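Local coordinates for protein amidase, hydantoinase/carbamoylase family (Burkholderia ambifaria, PDB 5TP4) that probably hydrolyses N-carbamoyl-L-amino acids to free L-amino acids as a zinc-dependent amidase of the peptidase M20 family, at residues G100-A110 / E394-T405; Y194-L205 / E358-A368. All blocks are in the same frame, centred on the assembly; numbering follows the deposited sequence.

Contact 1 of 2, residues G100-A110 / E394-T405. With EDO (1,2-ethanediol), chain V.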
loop_
_atom_site.group_PDB
_atom_site.type_symbol
_atom_site.label_atom_id
_atom_site.label_comp_id
_atom_site.label_asym_id
_atom_site.label_seq_id
_atom_site.Cartn_x
_atom_site.Cartn_y
_atom_site.Cartn_z
ATOM N N GLY B 100 9.765 -25.513 -4.033
ATOM C CA GLY B 100 8.997 -26.735 -4.038
ATOM C C GLY B 100 9.831 -27.937 -4.476
ATOM O O GLY B 100 10.954 -27.821 -4.959
ATOM N N ARG B 101 9.248 -29.113 -4.266
ATOM C CA ARG B 101 9.920 -30.368 -4.571
ATOM C C ARG B 101 9.830 -30.759 -6.038
ATOM O O ARG B 101 10.406 -31.782 -6.420
ATOM C CB ARG B 101 9.337 -31.477 -3.683
ATOM C CG ARG B 101 9.628 -31.249 -2.200
ATOM C CD ARG B 101 9.132 -32.399 -1.314
ATOM N NE ARG B 101 7.780 -32.808 -1.687
ATOM C CZ ARG B 101 6.673 -32.194 -1.286
ATOM N NH1 ARG B 101 6.747 -31.134 -0.489
ATOM N NH2 ARG B 101 5.489 -32.641 -1.678
ATOM N N PHE B 102 9.116 -29.981 -6.870
ATOM C CA PHE B 102 8.996 -30.319 -8.284
ATOM C C PHE B 102 9.491 -29.237 -9.232
ATOM O O PHE B 102 9.890 -29.569 -10.342
ATOM C CB PHE B 102 7.537 -30.647 -8.632
ATOM C CG PHE B 102 7.008 -31.819 -7.868
ATOM C CD1 PHE B 102 6.501 -31.654 -6.593
ATOM C CD2 PHE B 102 7.089 -33.087 -8.402
ATOM C CE1 PHE B 102 6.049 -32.737 -5.876
ATOM C CE2 PHE B 102 6.626 -34.167 -7.700
ATOM C CZ PHE B 102 6.111 -33.998 -6.433
ATOM N N ASP B 103 9.459 -27.964 -8.828
ATOM C CA ASP B 103 9.916 -26.870 -9.687
ATOM C C ASP B 103 11.350 -27.110 -10.130
ATOM O O ASP B 103 12.255 -27.208 -9.290
ATOM C CB ASP B 103 9.872 -25.543 -8.926
ATOM C CG ASP B 103 8.508 -24.933 -8.856
ATOM O OD1 ASP B 103 7.713 -25.111 -9.798
ATOM O OD2 ASP B 103 8.249 -24.223 -7.861
ATOM N N GLY B 104 11.572 -27.130 -11.441
ATOM C CA GLY B 104 12.917 -27.316 -11.999
ATOM C C GLY B 104 13.429 -28.731 -11.956
ATOM O O GLY B 104 13.853 -29.282 -12.976
ATOM N N VAL B 105 13.399 -29.347 -10.780
ATOM C CA VAL B 105 13.978 -30.668 -10.625
ATOM C C VAL B 105 13.213 -31.698 -11.438
ATOM O O VAL B 105 13.815 -32.648 -11.951
ATOM C CB VAL B 105 14.031 -31.042 -9.134
ATOM C CG1 VAL B 105 12.626 -30.979 -8.530
ATOM C CG2 VAL B 105 14.682 -32.427 -8.934
ATOM N N TYR B 106 11.879 -31.548 -11.556
ATOM C CA TYR B 106 11.105 -32.523 -12.326
ATOM C C TYR B 106 11.668 -32.685 -13.739
ATOM O O TYR B 106 11.862 -33.808 -14.205
ATOM C CB TYR B 106 9.630 -32.114 -12.387
ATOM C CG TYR B 106 8.855 -32.896 -13.433
ATOM C CD1 TYR B 106 8.878 -34.287 -13.451
ATOM C CD2 TYR B 106 8.111 -32.237 -14.403
ATOM C CE1 TYR B 106 8.177 -35.003 -14.434
ATOM C CE2 TYR B 106 7.405 -32.933 -15.346
ATOM C CZ TYR B 106 7.450 -34.312 -15.369
ATOM O OH TYR B 106 6.729 -34.978 -16.336
ATOM N N GLY B 107 11.974 -31.580 -14.423
ATOM C CA GLY B 107 12.428 -31.701 -15.804
ATOM C C GLY B 107 13.823 -32.291 -15.950
ATOM O O GLY B 107 14.112 -32.990 -16.933
ATOM N N VAL B 108 14.706 -32.022 -14.986
ATOM C CA VAL B 108 16.033 -32.627 -14.986
ATOM C C VAL B 108 15.927 -34.132 -14.760
ATOM O O VAL B 108 16.518 -34.932 -15.494
ATOM C CB VAL B 108 16.911 -31.956 -13.916
ATOM C CG1 VAL B 108 18.281 -32.663 -13.775
ATOM C CG2 VAL B 108 17.073 -30.454 -14.229
ATOM N N LEU B 109 15.158 -34.542 -13.758
ATOM C CA LEU B 109 15.069 -35.965 -13.473
ATOM C C LEU B 109 14.182 -36.702 -14.445
ATOM O O LEU B 109 14.359 -37.910 -14.626
ATOM C CB LEU B 109 14.592 -36.190 -12.036
ATOM C CG LEU B 109 15.545 -35.594 -10.975
ATOM C CD1 LEU B 109 15.004 -35.942 -9.561
ATOM C CD2 LEU B 109 17.004 -36.074 -11.133
ATOM N N ALA B 110 13.289 -35.994 -15.130
ATOM C CA ALA B 110 12.605 -36.594 -16.269
ATOM C C ALA B 110 13.605 -36.951 -17.358
ATOM O O ALA B 110 13.542 -38.039 -17.929
ATOM C CB ALA B 110 11.536 -35.647 -16.814
ATOM N N GLU B 394 3.623 -26.812 -2.849
ATOM C CA GLU B 394 3.464 -27.231 -4.246
ATOM C C GLU B 394 3.545 -28.752 -4.389
ATOM O O GLU B 394 4.258 -29.427 -3.636
ATOM C CB GLU B 394 4.519 -26.573 -5.131
ATOM C CG GLU B 394 5.188 -27.536 -6.100
ATOM C CD GLU B 394 6.507 -27.000 -6.598
ATOM O OE1 GLU B 394 6.577 -25.775 -6.814
ATOM O OE2 GLU B 394 7.465 -27.782 -6.742
ATOM N N ASP B 395 2.826 -29.303 -5.363
ATOM C CA ASP B 395 2.762 -30.751 -5.440
ATOM C C ASP B 395 2.348 -31.147 -6.848
ATOM O O ASP B 395 1.677 -30.390 -7.559
ATOM C CB ASP B 395 1.783 -31.306 -4.394
ATOM C CG ASP B 395 2.096 -32.743 -3.979
ATOM O OD1 ASP B 395 3.168 -33.276 -4.349
ATOM O OD2 ASP B 395 1.251 -33.352 -3.276
ATOM N N ALA B 396 2.772 -32.337 -7.243
ATOM C CA ALA B 396 2.312 -32.981 -8.462
ATOM C C ALA B 396 2.009 -34.428 -8.121
ATOM O O ALA B 396 2.576 -34.982 -7.172
ATOM C CB ALA B 396 3.341 -32.938 -9.594
ATOM N N LEU B 397 1.101 -35.009 -8.862
ATOM C CA LEU B 397 0.677 -36.376 -8.581
ATOM C C LEU B 397 1.569 -37.373 -9.314
ATOM O O LEU B 397 2.048 -37.088 -10.409
ATOM C CB LEU B 397 -0.770 -36.590 -9.020
ATOM C CG LEU B 397 -1.853 -35.790 -8.320
ATOM C CD1 LEU B 397 -3.197 -36.022 -8.996
ATOM C CD2 LEU B 397 -1.886 -36.185 -6.867
ATOM N N PRO B 398 1.768 -38.567 -8.749
ATOM C CA PRO B 398 2.693 -39.521 -9.383
ATOM C C PRO B 398 2.308 -39.897 -10.794
ATOM O O PRO B 398 3.186 -39.970 -11.663
ATOM C CB PRO B 398 2.657 -40.738 -8.444
ATOM C CG PRO B 398 2.243 -40.173 -7.087
ATOM C CD PRO B 398 1.308 -39.026 -7.420
ATOM N N ASP B 399 1.020 -40.137 -11.065
ATOM C CA ASP B 399 0.653 -40.485 -12.434
ATOM C C ASP B 399 0.815 -39.316 -13.407
ATOM O O ASP B 399 1.009 -39.539 -14.605
ATOM C CB ASP B 399 -0.785 -41.029 -12.462
ATOM C CG ASP B 399 -0.912 -42.393 -11.823
ATOM O OD1 ASP B 399 0.112 -43.020 -11.455
ATOM O OD2 ASP B 399 -2.065 -42.843 -11.680
ATOM N N ASP B 400 0.730 -38.062 -12.948
ATOM C CA ASP B 400 0.969 -36.947 -13.863
ATOM C C ASP B 400 2.453 -36.820 -14.169
ATOM O O ASP B 400 2.847 -36.581 -15.318
ATOM C CB ASP B 400 0.443 -35.652 -13.254
ATOM C CG ASP B 400 -1.068 -35.639 -13.141
ATOM O OD1 ASP B 400 -1.721 -36.348 -13.938
ATOM O OD2 ASP B 400 -1.594 -34.922 -12.264
ATOM N N VAL B 401 3.287 -37.014 -13.139
ATOM C CA VAL B 401 4.731 -37.064 -13.337
ATOM C C VAL B 401 5.073 -38.138 -14.358
ATOM O O VAL B 401 5.833 -37.909 -15.311
ATOM C CB VAL B 401 5.432 -37.324 -11.987
ATOM C CG1 VAL B 401 6.861 -37.820 -12.200
ATOM C CG2 VAL B 401 5.386 -36.061 -11.111
ATOM N N THR B 402 4.510 -39.323 -14.184
ATOM C CA THR B 402 4.803 -40.405 -15.118
ATOM C C THR B 402 4.348 -40.061 -16.529
ATOM O O THR B 402 5.112 -40.197 -17.488
ATOM C CB THR B 402 4.138 -41.690 -14.647
ATOM O OG1 THR B 402 4.615 -42.021 -13.342
ATOM C CG2 THR B 402 4.460 -42.855 -15.624
ATOM N N ARG B 403 3.085 -39.644 -16.685
ATOM C CA ARG B 403 2.563 -39.455 -18.040
ATOM C C ARG B 403 3.229 -38.285 -18.761
ATOM O O ARG B 403 3.502 -38.373 -19.961
ATOM C CB ARG B 403 1.048 -39.289 -17.989
ATOM C CG ARG B 403 0.343 -40.625 -17.605
ATOM C CD ARG B 403 -1.129 -40.499 -17.481
ATOM N NE ARG B 403 -1.486 -39.716 -16.311
ATOM C CZ ARG B 403 -2.728 -39.530 -15.883
ATOM N NH1 ARG B 403 -3.753 -40.079 -16.539
ATOM N NH2 ARG B 403 -2.937 -38.787 -14.797
ATOM N N GLY B 404 3.544 -37.198 -18.052
ATOM C CA GLY B 404 4.305 -36.134 -18.682
ATOM C C GLY B 404 5.651 -36.616 -19.201
ATOM O O GLY B 404 6.114 -36.180 -20.264
ATOM N N THR B 405 6.306 -37.517 -18.452
ATOM C CA THR B 405 7.598 -38.037 -18.886
ATOM C C THR B 405 7.454 -39.024 -20.045
ATOM O O THR B 405 8.337 -39.085 -20.911
ATOM C CB THR B 405 8.330 -38.661 -17.709
ATOM O OG1 THR B 405 8.284 -37.742 -16.615
ATOM C CG2 THR B 405 9.811 -38.929 -18.023
HETATM C C1 EDO V . 8.713 -35.549 -4.536
HETATM O O1 EDO V . 8.029 -35.368 -3.289
HETATM C C2 EDO V . 8.128 -36.748 -5.281
HETATM O O2 EDO V . 8.620 -37.966 -4.708
HETATM O O HOH W 1 6.700 -29.086 -2.901
HETATM O O HOH W 2 4.935 -35.102 -3.170
#
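F102 meets E394 and A396, in the chain that leads into helix 398-416. F102 N gives a hydrogen bond to E394 OE2 at 2.8 Å. The donor comes nearly in line with the C-O bond of that oxygen. D103 N gives a second bond to the same oxygen, on the syn side but 31° out of the carboxylate plane.

F102 CB is 3.4 Å from E394 OE2. CG stands anti to the carbonyl carbon (chi1 -61°), and the ring extends toward A396. CD1 and CE1 pass under A396 N, which lies over one face near the rim. CE1 also comes 3.3 Å from D395 OD1. CD2 and CE2 meet A396 CB, a CH-pi contact over the ring face, 4.0 Å from CB to the F102 ring centroid. CE2 also touches V401 CG2, and CZ touches the ethanediol, probably a molecule from the crystallisation liquor.

In one of its two deposited conformers, R101 makes a long salt bridge from NH2 to D395 OD1, and water 2 joins the same two atoms. NE binds the ethanediol and NH1 bonds to G36 O. These contacts are tentative.

Where the helices approach, Y106 OH gives a hydrogen bond to V401 O at 3.2 Å, in the carbonyl plane and on a lone pair. T405 OG1 bonds to the same carbonyl oxygen. Y106 CE1 packs on V401 CG1.

The axes of the segments 105-110 and 398-405 come within 10.9 Å and cross at -53°. D103 is predicted to bind both zinc ions, though its side chain lies about 4 Å from a bound zinc (nearest atoms). The contact joins this probable metal-ligand loop and its helix to a C-terminal helix in the two-zinc catalytic domain of the M20 family.

Contact 2 of 2, residues Y194-L205 / E358-A368. With ZN (zinc ion), chain P.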
loop_
_atom_site.group_PDB
_atom_site.type_symbol
_atom_site.label_atom_id
_atom_site.label_comp_id
_atom_site.label_asym_id
_atom_site.label_seq_id
_atom_site.Cartn_x
_atom_site.Cartn_y
_atom_site.Cartn_z
ATOM N N TYR B 194 15.513 -28.374 -28.118
ATOM C CA TYR B 194 15.542 -28.293 -26.664
ATOM C C TYR B 194 14.143 -28.586 -26.164
ATOM O O TYR B 194 13.180 -27.943 -26.595
ATOM C CB TYR B 194 15.991 -26.911 -26.181
ATOM C CG TYR B 194 15.912 -26.743 -24.688
ATOM C CD1 TYR B 194 16.949 -27.196 -23.879
ATOM C CD2 TYR B 194 14.822 -26.120 -24.079
ATOM C CE1 TYR B 194 16.893 -27.044 -22.513
ATOM C CE2 TYR B 194 14.753 -25.995 -22.693
ATOM C CZ TYR B 194 15.805 -26.457 -21.935
ATOM O OH TYR B 194 15.783 -26.319 -20.556
ATOM N N PHE B 195 14.034 -29.544 -25.248
ATOM C CA PHE B 195 12.756 -29.869 -24.620
ATOM C C PHE B 195 12.852 -29.689 -23.109
ATOM O O PHE B 195 13.859 -30.045 -22.489
ATOM C CB PHE B 195 12.359 -31.312 -24.930
ATOM C CG PHE B 195 12.001 -31.576 -26.370
ATOM C CD1 PHE B 195 12.975 -31.959 -27.278
ATOM C CD2 PHE B 195 10.681 -31.478 -26.793
ATOM C CE1 PHE B 195 12.651 -32.222 -28.594
ATOM C CE2 PHE B 195 10.332 -31.731 -28.098
ATOM C CZ PHE B 195 11.311 -32.106 -29.014
ATOM N N GLU B 196 11.789 -29.165 -22.490
ATOM C CA GLU B 196 11.794 -28.991 -21.040
ATOM C C GLU B 196 10.445 -29.413 -20.500
ATOM O O GLU B 196 9.422 -28.879 -20.938
ATOM C CB GLU B 196 12.080 -27.532 -20.659
ATOM C CG GLU B 196 11.980 -27.271 -19.181
ATOM C CD GLU B 196 12.790 -26.068 -18.707
ATOM O OE1 GLU B 196 12.744 -25.759 -17.493
ATOM O OE2 GLU B 196 13.480 -25.437 -19.542
ATOM N N ALA B 197 10.443 -30.364 -19.561
ATOM C CA ALA B 197 9.222 -30.692 -18.838
ATOM C C ALA B 197 9.166 -29.888 -17.547
ATOM O O ALA B 197 10.185 -29.688 -16.876
ATOM C CB ALA B 197 9.165 -32.198 -18.563
ATOM N N HIS B 198 7.963 -29.427 -17.180
ATOM C CA HIS B 198 7.835 -28.591 -15.990
ATOM C C HIS B 198 6.414 -28.682 -15.456
ATOM O O HIS B 198 5.465 -28.895 -16.213
ATOM C CB HIS B 198 8.171 -27.125 -16.337
ATOM C CG HIS B 198 8.658 -26.316 -15.176
ATOM N ND1 HIS B 198 7.808 -25.808 -14.212
ATOM C CD2 HIS B 198 9.908 -25.929 -14.818
ATOM C CE1 HIS B 198 8.517 -25.162 -13.301
ATOM N NE2 HIS B 198 9.788 -25.205 -13.656
ATOM N N ILE B 199 6.269 -28.511 -14.145
ATOM C CA ILE B 199 4.919 -28.326 -13.617
ATOM C C ILE B 199 4.366 -26.996 -14.128
ATOM O O ILE B 199 5.106 -26.046 -14.398
ATOM C CB ILE B 199 4.883 -28.398 -12.077
ATOM C CG1 ILE B 199 5.806 -27.350 -11.416
ATOM C CG2 ILE B 199 5.218 -29.811 -11.596
ATOM C CD1 ILE B 199 5.498 -27.126 -9.941
ATOM N N GLU B 200 3.047 -26.937 -14.294
ATOM C CA GLU B 200 2.407 -25.743 -14.865
ATOM C C GLU B 200 2.702 -24.463 -14.082
ATOM O O GLU B 200 2.800 -23.380 -14.674
ATOM C CB GLU B 200 0.896 -25.939 -14.916
ATOM C CG GLU B 200 0.191 -24.709 -15.472
ATOM C CD GLU B 200 -1.303 -24.800 -15.355
ATOM O OE1 GLU B 200 -1.975 -23.741 -15.375
ATOM O OE2 GLU B 200 -1.794 -25.939 -15.235
ATOM N N GLN B 201 2.780 -24.550 -12.759
ATOM C CA GLN B 201 2.797 -23.387 -11.852
ATOM C C GLN B 201 1.550 -22.515 -11.985
ATOM O O GLN B 201 1.569 -21.320 -11.663
ATOM C CB GLN B 201 4.053 -22.535 -12.029
ATOM C CG GLN B 201 5.355 -23.356 -12.012
ATOM C CD GLN B 201 6.565 -22.465 -12.207
ATOM O OE1 GLN B 201 6.715 -21.847 -13.254
ATOM N NE2 GLN B 201 7.424 -22.388 -11.190
ATOM N N GLY B 202 0.459 -23.109 -12.428
ATOM C CA GLY B 202 -0.814 -22.432 -12.563
ATOM C C GLY B 202 -1.913 -23.463 -12.384
ATOM O O GLY B 202 -1.648 -24.655 -12.224
ATOM N N PRO B 203 -3.170 -23.026 -12.411
ATOM C CA PRO B 203 -4.298 -23.903 -12.047
ATOM C C PRO B 203 -5.021 -24.569 -13.208
ATOM O O PRO B 203 -5.948 -25.352 -12.948
ATOM C CB PRO B 203 -5.233 -22.911 -11.340
ATOM C CG PRO B 203 -5.032 -21.631 -12.190
ATOM C CD PRO B 203 -3.600 -21.634 -12.667
ATOM N N VAL B 204 -4.642 -24.284 -14.460
ATOM C CA VAL B 204 -5.498 -24.637 -15.596
ATOM C C VAL B 204 -5.580 -26.146 -15.791
ATOM O O VAL B 204 -6.670 -26.713 -15.933
ATOM C CB VAL B 204 -4.998 -23.959 -16.884
ATOM C CG1 VAL B 204 -5.811 -24.479 -18.066
ATOM C CG2 VAL B 204 -5.085 -22.455 -16.747
ATOM N N LEU B 205 -4.431 -26.821 -15.865
ATOM C CA LEU B 205 -4.496 -28.243 -16.176
ATOM C C LEU B 205 -5.170 -29.014 -15.046
ATOM O O LEU B 205 -5.973 -29.924 -15.297
ATOM C CB LEU B 205 -3.091 -28.784 -16.441
ATOM C CG LEU B 205 -2.329 -28.066 -17.560
ATOM C CD1 LEU B 205 -0.867 -28.579 -17.609
ATOM C CD2 LEU B 205 -3.031 -28.307 -18.886
ATOM N N GLU B 358 -4.108 -30.090 -23.678
ATOM C CA GLU B 358 -4.570 -28.817 -24.218
ATOM C C GLU B 358 -3.379 -27.905 -24.457
ATOM O O GLU B 358 -2.353 -27.990 -23.772
ATOM C CB GLU B 358 -5.591 -28.123 -23.307
ATOM C CG GLU B 358 -5.072 -27.585 -21.981
ATOM C CD GLU B 358 -6.220 -27.095 -21.067
ATOM O OE1 GLU B 358 -6.655 -25.930 -21.222
ATOM O OE2 GLU B 358 -6.699 -27.878 -20.216
ATOM N N ARG B 359 -3.526 -27.033 -25.450
ATOM C CA ARG B 359 -2.534 -25.989 -25.679
ATOM C C ARG B 359 -2.615 -24.955 -24.562
ATOM O O ARG B 359 -3.711 -24.596 -24.103
ATOM C CB ARG B 359 -2.754 -25.331 -27.041
ATOM C CG ARG B 359 -2.383 -26.236 -28.191
ATOM C CD ARG B 359 -2.737 -25.627 -29.535
ATOM N NE ARG B 359 -1.922 -24.467 -29.894
ATOM C CZ ARG B 359 -0.738 -24.526 -30.499
ATOM N NH1 ARG B 359 -0.191 -25.694 -30.795
ATOM N NH2 ARG B 359 -0.093 -23.403 -30.797
ATOM N N ILE B 360 -1.450 -24.497 -24.093
ATOM C CA ILE B 360 -1.399 -23.583 -22.956
ATOM C C ILE B 360 -0.152 -22.719 -23.089
ATOM O O ILE B 360 0.870 -23.161 -23.604
ATOM C CB ILE B 360 -1.389 -24.410 -21.643
ATOM C CG1 ILE B 360 -1.401 -23.515 -20.401
ATOM C CG2 ILE B 360 -0.145 -25.323 -21.593
ATOM C CD1 ILE B 360 -1.856 -24.296 -19.132
ATOM N N VAL B 361 -0.240 -21.470 -22.657
ATOM C CA VAL B 361 0.937 -20.603 -22.697
ATOM C C VAL B 361 1.701 -20.765 -21.384
ATOM O O VAL B 361 1.108 -21.043 -20.338
ATOM C CB VAL B 361 0.513 -19.136 -22.961
ATOM C CG1 VAL B 361 -0.162 -18.520 -21.730
ATOM C CG2 VAL B 361 1.692 -18.307 -23.443
ATOM N N SER B 362 3.031 -20.621 -21.425
ATOM C CA SER B 362 3.797 -20.587 -20.184
ATOM C C SER B 362 3.642 -19.220 -19.536
ATOM O O SER B 362 4.054 -18.201 -20.104
ATOM C CB SER B 362 5.267 -20.912 -20.437
ATOM O OG SER B 362 5.966 -20.818 -19.196
ATOM N N GLY B 363 3.022 -19.187 -18.344
ATOM C CA GLY B 363 2.829 -17.908 -17.699
ATOM C C GLY B 363 4.006 -17.403 -16.908
ATOM O O GLY B 363 3.954 -16.279 -16.411
ATOM N N ALA B 364 5.061 -18.194 -16.753
ATOM C CA ALA B 364 6.237 -17.734 -16.019
ATOM C C ALA B 364 7.500 -18.099 -16.793
ATOM O O ALA B 364 7.466 -18.864 -17.756
ATOM C CB ALA B 364 6.284 -18.327 -14.600
ATOM N N GLY B 365 8.626 -17.546 -16.346
ATOM C CA GLY B 365 9.879 -17.765 -17.046
ATOM C C GLY B 365 10.437 -19.154 -16.809
ATOM O O GLY B 365 10.202 -19.783 -15.778
ATOM N N HIS B 366 11.154 -19.652 -17.816
ATOM C CA HIS B 366 11.860 -20.922 -17.749
ATOM C C HIS B 366 13.092 -20.781 -18.608
ATOM O O HIS B 366 13.148 -19.924 -19.493
ATOM C CB HIS B 366 11.038 -22.091 -18.289
ATOM C CG HIS B 366 9.748 -22.268 -17.568
ATOM N ND1 HIS B 366 9.690 -22.708 -16.261
ATOM C CD2 HIS B 366 8.478 -21.983 -17.936
ATOM C CE1 HIS B 366 8.427 -22.722 -15.865
ATOM N NE2 HIS B 366 7.674 -22.282 -16.857
ATOM N N ASP B 367 14.059 -21.662 -18.375
ATOM C CA ASP B 367 15.201 -21.700 -19.287
ATOM C C ASP B 367 14.762 -21.904 -20.731
ATOM O O ASP B 367 15.412 -21.380 -21.646
ATOM C CB ASP B 367 16.143 -22.810 -18.854
ATOM C CG ASP B 367 16.816 -22.507 -17.516
ATOM O OD1 ASP B 367 17.546 -21.478 -17.410
ATOM O OD2 ASP B 367 16.612 -23.299 -16.545
ATOM N N ALA B 368 13.680 -22.663 -20.957
ATOM C CA ALA B 368 13.154 -22.836 -22.314
ATOM C C ALA B 368 12.885 -21.512 -23.020
ATOM O O ALA B 368 13.019 -21.439 -24.245
ATOM C CB ALA B 368 11.867 -23.657 -22.294
HETATM ZN ZN ZN P . 11.341 -23.746 -12.553
HETATM O O HOH W 3 13.992 -23.789 -16.390
HETATM O O HOH W 4 1.888 -21.414 -16.789
HETATM O O HOH W 5 5.286 -21.969 -15.608
HETATM O O HOH W 6 9.110 -20.296 -13.312
HETATM O O HOH W 7 11.964 -23.083 -14.817
HETATM O O HOH W 8 10.944 -21.573 -12.046
#
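H366 turns a ring edge toward the face of H198 in an edge-to-face pair beside a zinc ion. This is the metal-site end of strand 193-199 in the M20 catalytic domain. The ring centroids of H198 and H366 are 4.2 Å apart, with planes at 53°. H366 CE1 sits over the centre of the H198 ring.

The H198 ring is fixed from two sides. Its ND1 gives a nearly straight bond to I199 O, 2.7 Å long, in the ring plane and on a carbonyl lone pair. Its NE2 binds zinc, as does H92. This pairing would probably orient and polarise the imidazole.

The buried end is close-packed. Y194 CE2 lies 3.7 Å from A368 CB. E196, extended with CG anti to its backbone N (chi1 175°), carries its carboxylate to the start of helix 367-372. A368 N makes a weak bond to E196 OE2, and Y194 OH bonds to that oxygen from above the carboxylate plane. Y194 OH also bonds with W134, and E196 OE1 with S91.

A second patch is apolar: I360 CD1 packs on V204 CB and L205 CG. Beside it E200 takes the amides of V204 and L205 on its two carboxylate oxygens.

Around Q201 and G363-G365 the contact is looser and bridged by water. Water 4 joins E200 O to G363 N. Water 6 joins Q201 OE1 to G365 O. The second subunit reaches this side, where its T237 bonds to Q201 O. Water 7 links histidine to metal, 2.7 Å from H366 ND1 and 2.4 Å from the zinc.

In the fold
The first of the four segments along the chain is 100-110, a loop that runs into helix 105-121. The chain then reaches strand 193-199 and helix 204-208. Strand 357-362 and helix 367-372 return to these and close contact 2. Only later does 394-405 lead into helix 398-416 and close contact 1. Contact 2 is therefore nested inside the larger loop of contact 1. Their centres are 12 Å apart, and they meet at the zinc site. D103 OD1 and Q201 NE2 form a probable, weak hydrogen bond between them, and I199 packs on D103 and E394. Contact 1 joins two helices; contact 2 joins two strand-to-helix passages.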